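Aldo-keto Reductase, OXIDOREDUCTASE (Salmonella typhimurium, PDB 5T79) probably works as an NADPH-dependent oxidoreductase of the aldo-keto reductase family, studied for reducing 3-hydroxybutanal to 1,3-butanediol. Local coordinates at residues Tyr196-Leu208 and Met280-Thr292. Residues are numbered along the deposited sequence; the frame is centred on the assembly and turned at random.
Sequences YSLFERWVEDGLL and MALAWVLRNDNVT. With SO4 (sulfate ion), chain B.
The indole of W284 lies between L198 and the guanidinium of R287. L198 CD2 sits over the five-membered ring, 3.4 Å from its centroid and 9° off the normal, a CH-pi contact, while R287 NH2 lies over the opposite face. At the outer rim of the indole R201 NE meets CH2 at 3.5 Å, in the ring plane, and R201 turns the face of its own guanidinium to W284 CZ2. Y196 crosses W284 at about a right angle, CE1 against CZ3, the rings neither stacked nor edge-to-face. In this aldo-keto reductase TIM barrel the contact joins two strand-helix connections: 196-208 leads from strand 191-193 into helix 207-214, and 280-292 from the end of helix 277-285 to strand 293-296. Helix 318-329 packs on both L198 and W284, and A281, which touches L198 CD1, also lies near L224 of the NADPH site.

From CB of R287, CG stands between backbone N and carbonyl carbon (chi1 77°); then the chain is extended to NE, and a turn about CD-NE lays the guanidinium over W284. CD comes near sulfate O2, to which NE donates almost straight (174°). About CZ the guanidinium has W284 CZ2 off one face and N288 ND2 over the other. NH1 is shared between sulfate O1 and E204 OE2, the latter a 2.9 Å salt bridge that reaches the carboxylate from above its plane. NH2 donates to Y196 OH at 3.1 Å and to the carbonyl oxygen of W284, which fixes the rotation of the group. Y196 OH in turn gives its proton to E204 OE2 at 2.6 Å, on the anti lone pair. R201 grips E204 OE1 through NE and NH2, and its NH1 pairs with D325. A water links Y196 OH to N288 ND2 and N290 OD1.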
ATOM      1  N   TYR A 196      -4.034   5.154   6.690  1.00 14.44           N
ATOM      2  CA  TYR A 196      -3.382   6.065   7.646  1.00 13.51           C
ATOM      3  C   TYR A 196      -2.905   7.325   6.959  1.00 17.17           C
ATOM      4  O   TYR A 196      -2.168   7.264   5.974  1.00 15.21           O
ATOM      5  CB  TYR A 196      -2.199   5.369   8.365  1.00 13.99           C
ATOM      6  CG  TYR A 196      -1.459   6.187   9.422  1.00 15.41           C
ATOM      7  CD1 TYR A 196      -2.140   7.075  10.258  1.00 16.84           C
ATOM      8  CD2 TYR A 196      -0.109   5.967   9.676  1.00 17.01           C
ATOM      9  CE1 TYR A 196      -1.484   7.736  11.309  1.00 15.97           C
ATOM     10  CE2 TYR A 196       0.562   6.647  10.692  1.00 18.25           C
ATOM     11  CZ  TYR A 196      -0.129   7.521  11.512  1.00 20.69           C
ATOM     12  OH  TYR A 196       0.553   8.151  12.524  1.00 20.89           O
ATOM     13  N   SER A 197      -3.329   8.476   7.498  1.00 15.11           N
ATOM     14  CA  SER A 197      -2.939   9.816   7.011  1.00 15.50           C
ATOM     15  C   SER A 197      -3.199  10.834   8.088  1.00 17.57           C
ATOM     16  O   SER A 197      -3.760  10.482   9.120  1.00 17.41           O
ATOM     17  CB  SER A 197      -3.737  10.194   5.758  1.00 17.75           C
ATOM     18  OG  SER A 197      -5.076  10.543   6.095  1.00 19.43           O
ATOM     19  N   LEU A 198      -2.871  12.111   7.832  1.00 15.81           N
ATOM     20  CA  LEU A 198      -3.192  13.198   8.775  1.00 15.86           C
ATOM     21  C   LEU A 198      -4.699  13.246   9.103  1.00 20.62           C
ATOM     22  O   LEU A 198      -5.077  13.622  10.217  1.00 20.34           O
ATOM     23  CB  LEU A 198      -2.765  14.547   8.189  1.00 15.39           C
ATOM     24  CG  LEU A 198      -1.264  14.841   8.221  1.00 18.31           C
ATOM     25  CD1 LEU A 198      -0.874  15.831   7.128  1.00 18.23           C
ATOM     26  CD2 LEU A 198      -0.868  15.446   9.563  1.00 19.19           C
ATOM     27  N   PHE A 199      -5.541  12.855   8.139  1.00 16.26           N
ATOM     28  CA  PHE A 199      -6.994  12.893   8.276  1.00 17.73           C
ATOM     29  C   PHE A 199      -7.597  11.552   8.736  1.00 22.52           C
ATOM     30  O   PHE A 199      -8.815  11.450   8.903  1.00 22.35           O
ATOM     31  CB  PHE A 199      -7.627  13.321   6.933  1.00 19.41           C
ATOM     32  CG  PHE A 199      -7.423  14.778   6.565  1.00 21.32           C
ATOM     33  CD1 PHE A 199      -7.134  15.730   7.542  1.00 25.33           C
ATOM     34  CD2 PHE A 199      -7.592  15.209   5.254  1.00 23.98           C
ATOM     35  CE1 PHE A 199      -6.972  17.078   7.206  1.00 26.85           C
ATOM     36  CE2 PHE A 199      -7.447  16.556   4.918  1.00 27.26           C
ATOM     37  CZ  PHE A 199      -7.152  17.487   5.903  1.00 26.32           C
ATOM     38  N   GLU A 200      -6.766  10.540   8.958  1.00 18.65           N
ATOM     39  CA  GLU A 200      -7.281   9.244   9.413  1.00 18.72           C
ATOM     40  C   GLU A 200      -6.273   8.623  10.343  1.00 22.15           C
ATOM     41  O   GLU A 200      -5.369   7.923   9.892  1.00 19.86           O
ATOM     42  CB  GLU A 200      -7.617   8.317   8.217  1.00 19.64           C
ATOM     43  CG  GLU A 200      -8.290   7.019   8.651  1.00 29.07           C
ATOM     44  CD  GLU A 200      -9.432   7.233   9.632  1.00 46.52           C
ATOM     45  OE1 GLU A 200     -10.485   7.748   9.185  1.00 29.78           O
ATOM     46  OE2 GLU A 200      -9.226   7.024  10.855  1.00 28.28           O
ATOM     47  N   ARG A 201      -6.433   8.867  11.654  1.00 19.25           N
ATOM     48  CA  ARG A 201      -5.416   8.462  12.628  1.00 18.85           C
ATOM     49  C   ARG A 201      -5.822   7.285  13.548  1.00 21.89           C
ATOM     50  O   ARG A 201      -5.210   7.117  14.606  1.00 21.50           O
ATOM     51  CB  ARG A 201      -5.057   9.704  13.491  1.00 18.68           C
ATOM     52  CG  ARG A 201      -4.485  10.849  12.651  1.00 20.97           C
ATOM     53  CD  ARG A 201      -4.207  12.088  13.482  1.00 26.43           C
ATOM     54  NE  ARG A 201      -3.088  11.878  14.405  1.00 26.27           N
ATOM     55  CZ  ARG A 201      -2.505  12.842  15.100  1.00 34.89           C
ATOM     56  NH1 ARG A 201      -2.932  14.098  14.993  1.00 23.70           N
ATOM     57  NH2 ARG A 201      -1.483  12.567  15.902  1.00 23.40           N
ATOM     58  N   TRP A 202      -6.771   6.438  13.129  1.00 18.44           N
ATOM     59  CA  TRP A 202      -7.247   5.318  13.950  1.00 18.72           C
ATOM     60  C   TRP A 202      -6.130   4.344  14.390  1.00 21.89           C
ATOM     61  O   TRP A 202      -6.221   3.812  15.491  1.00 23.58           O
ATOM     62  CB  TRP A 202      -8.378   4.535  13.252  1.00 17.56           C
ATOM     63  CG  TRP A 202      -7.931   3.622  12.142  1.00 17.21           C
ATOM     64  CD1 TRP A 202      -7.816   3.938  10.817  1.00 19.19           C
ATOM     65  CD2 TRP A 202      -7.612   2.227  12.254  1.00 16.38           C
ATOM     66  NE1 TRP A 202      -7.417   2.838  10.103  1.00 17.74           N
ATOM     67  CE2 TRP A 202      -7.268   1.775  10.959  1.00 19.24           C
ATOM     68  CE3 TRP A 202      -7.539   1.321  13.333  1.00 17.64           C
ATOM     69  CZ2 TRP A 202      -6.874   0.455  10.707  1.00 17.96           C
ATOM     70  CZ3 TRP A 202      -7.118   0.022  13.087  1.00 18.48           C
ATOM     71  CH2 TRP A 202      -6.795  -0.403  11.784  1.00 18.27           C
ATOM     72  N   VAL A 203      -5.095   4.118  13.559  1.00 17.50           N
ATOM     73  CA  VAL A 203      -4.004   3.159  13.886  1.00 16.23           C
ATOM     74  C   VAL A 203      -3.237   3.606  15.134  1.00 19.50           C
ATOM     75  O   VAL A 203      -2.570   2.777  15.745  1.00 16.92           O
ATOM     76  CB  VAL A 203      -3.012   2.904  12.725  1.00 17.39           C
ATOM     77  CG1 VAL A 203      -3.716   2.347  11.509  1.00 16.88           C
ATOM     78  CG2 VAL A 203      -2.223   4.165  12.359  1.00 17.11           C
ATOM     79  N   GLU A 204      -3.300   4.922  15.488  1.00 18.67           N
ATOM     80  CA  GLU A 204      -2.607   5.447  16.671  1.00 18.74           C
ATOM     81  C   GLU A 204      -3.339   5.089  17.964  1.00 24.59           C
ATOM     82  O   GLU A 204      -2.818   5.386  19.047  1.00 25.42           O
ATOM     83  CB  GLU A 204      -2.422   6.969  16.580  1.00 20.06           C
ATOM     84  CG  GLU A 204      -1.611   7.429  15.376  1.00 19.24           C
ATOM     85  CD  GLU A 204      -1.459   8.938  15.316  1.00 28.53           C
ATOM     86  OE1 GLU A 204      -1.979   9.626  16.221  1.00 28.45           O
ATOM     87  OE2 GLU A 204      -0.890   9.438  14.325  1.00 21.92           O
ATOM     88  N   ASP A 205      -4.505   4.404  17.873  1.00 21.55           N
ATOM     89  CA  ASP A 205      -5.266   4.000  19.062  1.00 22.98           C
ATOM     90  C   ASP A 205      -4.925   2.578  19.540  1.00 25.87           C
ATOM     91  O   ASP A 205      -5.662   2.021  20.350  1.00 26.37           O
ATOM     92  CB  ASP A 205      -6.786   4.108  18.826  1.00 25.65           C
ATOM     93  CG  ASP A 205      -7.302   5.495  18.458  1.00 35.53           C
ATOM     94  OD1 ASP A 205      -6.640   6.492  18.815  1.00 36.12           O
ATOM     95  OD2 ASP A 205      -8.376   5.579  17.827  1.00 41.98           O
ATOM     96  N   GLY A 206      -3.814   2.017  19.085  1.00 21.19           N
ATOM     97  CA  GLY A 206      -3.425   0.679  19.518  1.00 19.83           C
ATOM     98  C   GLY A 206      -2.810  -0.211  18.464  1.00 20.93           C
ATOM     99  O   GLY A 206      -1.956  -1.040  18.787  1.00 20.38           O
ATOM    100  N   LEU A 207      -3.220  -0.070  17.202  1.00 15.58           N
ATOM    101  CA  LEU A 207      -2.673  -0.965  16.176  1.00 13.89           C
ATOM    102  C   LEU A 207      -1.161  -0.842  16.004  1.00 18.85           C
ATOM    103  O   LEU A 207      -0.484  -1.872  15.990  1.00 19.32           O
ATOM    104  CB  LEU A 207      -3.356  -0.762  14.815  1.00 12.83           C
ATOM    105  CG  LEU A 207      -2.906  -1.760  13.751  1.00 15.30           C
ATOM    106  CD1 LEU A 207      -3.586  -3.116  13.939  1.00 15.70           C
ATOM    107  CD2 LEU A 207      -3.157  -1.222  12.343  1.00 14.11           C
ATOM    108  N   LEU A 208      -0.613   0.388  15.888  1.00 17.69           N
ATOM    109  CA  LEU A 208       0.843   0.517  15.648  1.00 17.11           C
ATOM    110  C   LEU A 208       1.656  -0.080  16.802  1.00 20.46           C
ATOM    111  O   LEU A 208       2.658  -0.755  16.547  1.00 20.48           O
ATOM    112  CB  LEU A 208       1.262   1.969  15.371  1.00 17.08           C
ATOM    113  CG  LEU A 208       0.695   2.624  14.081  1.00 19.51           C
ATOM    114  CD1 LEU A 208       1.329   3.979  13.842  1.00 19.45           C
ATOM    115  CD2 LEU A 208       0.884   1.726  12.826  1.00 20.32           C
ATOM    116  N   MET A 280       4.983  16.794   2.840  1.00 16.91           N
ATOM    117  CA  MET A 280       4.855  16.842   4.292  1.00 16.31           C
ATOM    118  C   MET A 280       3.903  15.749   4.797  1.00 18.19           C
ATOM    119  O   MET A 280       4.176  15.150   5.827  1.00 18.45           O
ATOM    120  CB  MET A 280       4.363  18.216   4.760  1.00 18.30           C
ATOM    121  CG  MET A 280       4.473  18.377   6.262  1.00 20.56           C
ATOM    122  SD  MET A 280       3.807  19.924   6.892  1.00 23.43           S
ATOM    123  CE  MET A 280       2.012  19.591   6.899  1.00 19.96           C
ATOM    124  N   ALA A 281       2.790  15.502   4.082  1.00 16.67           N
ATOM    125  CA  ALA A 281       1.792  14.524   4.499  1.00 15.69           C
ATOM    126  C   ALA A 281       2.378  13.103   4.511  1.00 19.07           C
ATOM    127  O   ALA A 281       2.118  12.349   5.454  1.00 18.05           O
ATOM    128  CB  ALA A 281       0.558  14.607   3.603  1.00 16.23           C
ATOM    129  N   LEU A 282       3.215  12.757   3.511  1.00 15.70           N
ATOM    130  CA  LEU A 282       3.882  11.439   3.452  1.00 15.05           C
ATOM    131  C   LEU A 282       4.919  11.306   4.560  1.00 19.24           C
ATOM    132  O   LEU A 282       4.993  10.279   5.237  1.00 18.53           O
ATOM    133  CB  LEU A 282       4.567  11.216   2.079  1.00 14.72           C
ATOM    134  CG  LEU A 282       3.683  11.265   0.844  1.00 18.48           C
ATOM    135  CD1 LEU A 282       4.510  11.004  -0.406  1.00 16.93           C
ATOM    136  CD2 LEU A 282       2.525  10.232   0.934  1.00 20.20           C
ATOM    137  N   ALA A 283       5.730  12.358   4.740  1.00 16.40           N
ATOM    138  CA  ALA A 283       6.756  12.422   5.778  1.00 15.84           C
ATOM    139  C   ALA A 283       6.134  12.214   7.157  1.00 20.15           C
ATOM    140  O   ALA A 283       6.696  11.500   7.987  1.00 20.94           O
ATOM    141  CB  ALA A 283       7.424  13.791   5.723  1.00 17.28           C
ATOM    142  N   TRP A 284       4.956  12.833   7.394  1.00 17.32           N
ATOM    143  CA  TRP A 284       4.272  12.768   8.680  1.00 17.56           C
ATOM    144  C   TRP A 284       3.914  11.325   9.043  1.00 19.12           C
ATOM    145  O   TRP A 284       4.029  10.965  10.203  1.00 19.12           O
ATOM    146  CB  TRP A 284       3.024  13.663   8.682  1.00 16.98           C
ATOM    147  CG  TRP A 284       2.291  13.703   9.996  1.00 18.57           C
ATOM    148  CD1 TRP A 284       2.492  14.580  11.023  1.00 22.50           C
ATOM    149  CD2 TRP A 284       1.221  12.845  10.405  1.00 18.44           C
ATOM    150  NE1 TRP A 284       1.608  14.321  12.047  1.00 21.97           N
ATOM    151  CE2 TRP A 284       0.808  13.269  11.688  1.00 22.76           C
ATOM    152  CE3 TRP A 284       0.541  11.771   9.796  1.00 19.26           C
ATOM    153  CZ2 TRP A 284      -0.245  12.653  12.379  1.00 22.17           C
ATOM    154  CZ3 TRP A 284      -0.483  11.148  10.490  1.00 20.94           C
ATOM    155  CH2 TRP A 284      -0.849  11.568  11.773  1.00 22.63           C
ATOM    156  N   VAL A 285       3.514  10.500   8.074  1.00 15.73           N
ATOM    157  CA  VAL A 285       3.146   9.104   8.346  1.00 16.23           C
ATOM    158  C   VAL A 285       4.343   8.317   8.954  1.00 18.92           C
ATOM    159  O   VAL A 285       4.123   7.468   9.824  1.00 18.84           O
ATOM    160  CB  VAL A 285       2.578   8.407   7.083  1.00 20.13           C
ATOM    161  CG1 VAL A 285       2.465   6.898   7.283  1.00 19.66           C
ATOM    162  CG2 VAL A 285       1.222   9.006   6.688  1.00 20.13           C
ATOM    163  N   LEU A 286       5.584   8.617   8.533  1.00 17.07           N
ATOM    164  CA  LEU A 286       6.780   7.899   9.036  1.00 18.25           C
ATOM    165  C   LEU A 286       7.497   8.617  10.211  1.00 24.05           C
ATOM    166  O   LEU A 286       8.577   8.181  10.613  1.00 23.64           O
ATOM    167  CB  LEU A 286       7.804   7.716   7.899  1.00 18.91           C
ATOM    168  CG  LEU A 286       7.333   7.045   6.589  1.00 23.02           C
ATOM    169  CD1 LEU A 286       8.462   7.034   5.572  1.00 23.93           C
ATOM    170  CD2 LEU A 286       6.883   5.612   6.824  1.00 23.77           C
ATOM    171  N   ARG A 287       6.910   9.688  10.759  1.00 21.42           N
ATOM    172  CA  ARG A 287       7.569  10.520  11.796  1.00 22.12           C
ATOM    173  C   ARG A 287       7.966   9.773  13.092  1.00 27.27           C
ATOM    174  O   ARG A 287       8.907  10.210  13.769  1.00 27.69           O
ATOM    175  CB  ARG A 287       6.690  11.724  12.159  1.00 18.70           C
ATOM    176  CG  ARG A 287       5.504  11.393  13.079  1.00 19.01           C
ATOM    177  CD  ARG A 287       4.450  12.484  13.110  1.00 22.74           C
ATOM    178  NE  ARG A 287       3.367  12.129  14.025  1.00 21.06           N
ATOM    179  CZ  ARG A 287       2.437  11.211  13.779  1.00 30.16           C
ATOM    180  NH1 ARG A 287       1.513  10.937  14.689  1.00 24.17           N
ATOM    181  NH2 ARG A 287       2.418  10.570  12.615  1.00 19.62           N
ATOM    182  N   ASN A 288       7.221   8.712  13.472  1.00 22.08           N
ATOM    183  CA  ASN A 288       7.490   7.986  14.725  1.00 22.52           C
ATOM    184  C   ASN A 288       8.255   6.683  14.503  1.00 25.37           C
ATOM    185  O   ASN A 288       8.406   5.899  15.441  1.00 25.16           O
ATOM    186  CB  ASN A 288       6.182   7.716  15.470  1.00 23.49           C
ATOM    187  CG  ASN A 288       5.573   8.984  16.016  1.00 31.91           C
ATOM    188  OD1 ASN A 288       6.256   9.788  16.642  1.00 27.48           O
ATOM    189  ND2 ASN A 288       4.276   9.186  15.801  1.00 21.73           N
ATOM    190  N   ASP A 289       8.767   6.467  13.281  1.00 20.68           N
ATOM    191  CA  ASP A 289       9.535   5.262  12.913  1.00 20.09           C
ATOM    192  C   ASP A 289       8.766   3.976  13.340  1.00 22.46           C
ATOM    193  O   ASP A 289       9.367   3.036  13.844  1.00 22.14           O
ATOM    194  CB  ASP A 289      10.966   5.318  13.525  1.00 22.91           C
ATOM    195  CG  ASP A 289      11.936   4.303  12.947  1.00 34.71           C
ATOM    196  OD1 ASP A 289      11.694   3.824  11.813  1.00 34.12           O
ATOM    197  OD2 ASP A 289      12.932   3.974  13.635  1.00 38.26           O
ATOM    198  N   ASN A 290       7.417   3.973  13.190  1.00 17.82           N
ATOM    199  CA  ASN A 290       6.613   2.816  13.581  1.00 18.24           C
ATOM    200  C   ASN A 290       5.629   2.429  12.456  1.00 20.91           C
ATOM    201  O   ASN A 290       4.622   1.760  12.693  1.00 20.45           O
ATOM    202  CB  ASN A 290       5.897   3.058  14.926  1.00 21.14           C
ATOM    203  CG  ASN A 290       4.861   4.156  14.960  1.00 27.30           C
ATOM    204  OD1 ASN A 290       4.716   4.957  14.037  1.00 21.26           O
ATOM    205  ND2 ASN A 290       4.162   4.269  16.078  1.00 21.91           N
ATOM    206  N   VAL A 291       5.948   2.865  11.228  1.00 17.01           N
ATOM    207  CA  VAL A 291       5.253   2.529   9.969  1.00 14.62           C
ATOM    208  C   VAL A 291       6.363   2.164   8.993  1.00 17.11           C
ATOM    209  O   VAL A 291       7.348   2.896   8.908  1.00 16.39           O
ATOM    210  CB  VAL A 291       4.317   3.649   9.428  1.00 16.93           C
ATOM    211  CG1 VAL A 291       3.766   3.274   8.049  1.00 15.91           C
ATOM    212  CG2 VAL A 291       3.170   3.928  10.407  1.00 17.06           C
ATOM    213  N   THR A 292       6.267   1.011   8.322  1.00 13.33           N
ATOM    214  CA  THR A 292       7.363   0.591   7.425  1.00 11.86           C
ATOM    215  C   THR A 292       7.414   1.408   6.163  1.00 14.47           C
ATOM    216  O   THR A 292       8.499   1.807   5.729  1.00 13.68           O
ATOM    217  CB  THR A 292       7.229  -0.896   6.998  1.00 15.94           C
ATOM    218  OG1 THR A 292       6.811  -1.669   8.109  1.00 13.70           O
ATOM    219  CG2 THR A 292       8.516  -1.450   6.351  1.00 14.01           C
TER
HETATM  220  S   SO4 B 401       2.715  12.759  17.456  0.66 36.52           S
HETATM  221  O1  SO4 B 401       1.327  12.448  17.133  0.66 39.63           O
HETATM  222  O2  SO4 B 401       3.213  13.664  16.433  0.66 31.23           O
HETATM  223  O3  SO4 B 401       2.737  13.436  18.753  0.66 39.20           O
HETATM  224  O4  SO4 B 401       3.447  11.502  17.545  0.66 31.17           O
HETATM  225  O   HOH W   1       2.764   7.136  14.091  1.00 22.41           O
HETATM  226  O   HOH W   2      -0.683  12.127   5.903  1.00 17.25           O
HETATM  227  O   HOH W   3       4.219  -0.381  14.265  1.00 17.26           O